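Side-chain contact in proteinase K (Serratia sp., PDB 2B6N), which probably cleaves peptide bonds as a calcium-binding serine endopeptidase of the subtilase family, this chain being its protease domain: residues A[47-50]-A[51-55]. Numbering follows the deposited sequence.
Sequences NEFG and GRASS
E48 meets R52 through its backbone: the carbonyl O of E48 lies 3.1 Å from R52 NH2, but the N-H is not aimed well enough for a hydrogen bond; NH2 donates to the carbonyl of G81 and NH1 to that of V91. The E48 carboxylate is engaged apart from the arginine, OE1 accepting the backbone N-H groups of T84 and Y85; with E48 OE1 6.7 Å from R52 NH2 the two groups form no salt bridge, and any attraction between them is probably weak.

F49 supplies both the polar closure and the apolar contact. Its carbonyl O accepts the N-H of R52 at 2.9 Å, nearly straight at 164°, although the donor stands above the carbonyl plane. The same oxygen sits over one face of the R52 guanidinium, 3.1 Å from NE, again without a bond. A bend at chi3 (-73°) curls the arginine chain back over this carbonyl. On the apolar side, the F49 ring meets A53 obliquely, CG being 3.7 Å from A53 CB, and V42 and S209 also touch the phenylalanine.

G50 and G51 both take positive phi, the conformation the two central residues of this turn require. A water donates to G50 O at 3.2 Å and accepts from R52 NE at 3.1 Å, in the guanidinium plane, thereby linking the turn's backbone to the arginine.

The positive phi values of G50 and G51 and the F49–R52 bond define a type I' beta turn. It leads the loop after strand 34-39 into strand 53-58, an outermost strand of the parallel sheet at the core of the subtilisin-like fold.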
loop_
_atom_site.group_PDB
_atom_site.type_symbol
_atom_site.label_atom_id
_atom_site.label_comp_id
_atom_site.label_asym_id
_atom_site.label_seq_id
_atom_site.Cartn_x
_atom_site.Cartn_y
_atom_site.Cartn_z
ATOM N N ASN A 47 1.803 -14.158 -12.799
ATOM C CA ASN A 47 1.208 -15.356 -12.188
ATOM C C ASN A 47 0.602 -15.066 -10.814
ATOM O O ASN A 47 -0.374 -15.705 -10.431
ATOM C CB ASN A 47 2.250 -16.461 -12.017
ATOM C CG ASN A 47 2.771 -16.998 -13.338
ATOM O OD1 ASN A 47 2.127 -16.876 -14.374
ATOM N ND2 ASN A 47 3.961 -17.602 -13.295
ATOM N N GLU A 48 1.192 -14.112 -10.085
ATOM C CA GLU A 48 0.674 -13.690 -8.775
ATOM C C GLU A 48 -0.806 -13.309 -8.736
ATOM O O GLU A 48 -1.463 -13.468 -7.704
ATOM C CB GLU A 48 1.520 -12.550 -8.188
ATOM C CG GLU A 48 2.833 -13.033 -7.533
ATOM C CD GLU A 48 2.590 -13.953 -6.358
ATOM O OE1 GLU A 48 2.218 -13.464 -5.272
ATOM O OE2 GLU A 48 2.773 -15.173 -6.532
ATOM N N PHE A 49 -1.324 -12.782 -9.843
ATOM C CA PHE A 49 -2.657 -12.183 -9.830
ATOM C C PHE A 49 -3.755 -13.130 -10.286
ATOM O O PHE A 49 -4.923 -12.913 -9.979
ATOM C CB PHE A 49 -2.683 -10.874 -10.641
ATOM C CG PHE A 49 -1.674 -9.868 -10.175
ATOM C CD1 PHE A 49 -0.622 -9.476 -11.004
ATOM C CD2 PHE A 49 -1.732 -9.371 -8.870
ATOM C CE1 PHE A 49 0.337 -8.568 -10.552
ATOM C CE2 PHE A 49 -0.782 -8.464 -8.405
ATOM C CZ PHE A 49 0.254 -8.060 -9.247
ATOM N N GLY A 50 -3.380 -14.170 -11.028
ATOM C CA GLY A 50 -4.346 -15.171 -11.471
ATOM C C GLY A 50 -5.577 -14.569 -12.133
ATOM O O GLY A 50 -6.699 -15.026 -11.902
ATOM N N GLY A 51 -5.393 -13.551 -12.962
ATOM C CA GLY A 51 -6.553 -12.951 -13.629
ATOM C C GLY A 51 -7.221 -11.803 -12.889
ATOM O O GLY A 51 -8.041 -11.094 -13.477
ATOM N N ARG A 52 -6.876 -11.592 -11.620
ATOM C CA ARG A 52 -7.541 -10.548 -10.822
ATOM C C ARG A 52 -7.034 -9.126 -11.087
ATOM O O ARG A 52 -7.590 -8.168 -10.552
ATOM C CB ARG A 52 -7.462 -10.858 -9.322
ATOM C CG ARG A 52 -8.172 -12.136 -8.917
ATOM C CD ARG A 52 -7.850 -12.534 -7.481
ATOM N NE ARG A 52 -6.477 -13.049 -7.339
ATOM C CZ ARG A 52 -5.515 -12.443 -6.635
ATOM N NH1 ARG A 52 -5.757 -11.299 -5.993
ATOM N NH2 ARG A 52 -4.304 -12.984 -6.570
ATOM N N ALA A 53 -5.977 -8.985 -11.888
ATOM C CA ALA A 53 -5.441 -7.662 -12.198
ATOM C C ALA A 53 -5.854 -7.208 -13.584
ATOM O O ALA A 53 -5.755 -7.961 -14.564
ATOM C CB ALA A 53 -3.910 -7.634 -12.090
ATOM N N SER A 54 -6.272 -5.951 -13.662
ATOM C CA SER A 54 -6.628 -5.345 -14.934
ATOM C C SER A 54 -6.223 -3.874 -14.952
ATOM O O SER A 54 -5.899 -3.285 -13.906
ATOM C CB SER A 54 -8.127 -5.518 -15.218
ATOM O OG SER A 54 -8.914 -4.826 -14.262
ATOM N N SER A 55 -6.241 -3.275 -16.137
ATOM C CA SER A 55 -5.890 -1.854 -16.262
ATOM C C SER A 55 -7.059 -0.923 -15.983
ATOM O O SER A 55 -8.192 -1.175 -16.421
ATOM C CB SER A 55 -5.328 -1.556 -17.646
ATOM O OG SER A 55 -4.139 -2.280 -17.880
HETATM O O HOH W 1 -7.271 -15.651 -8.773
#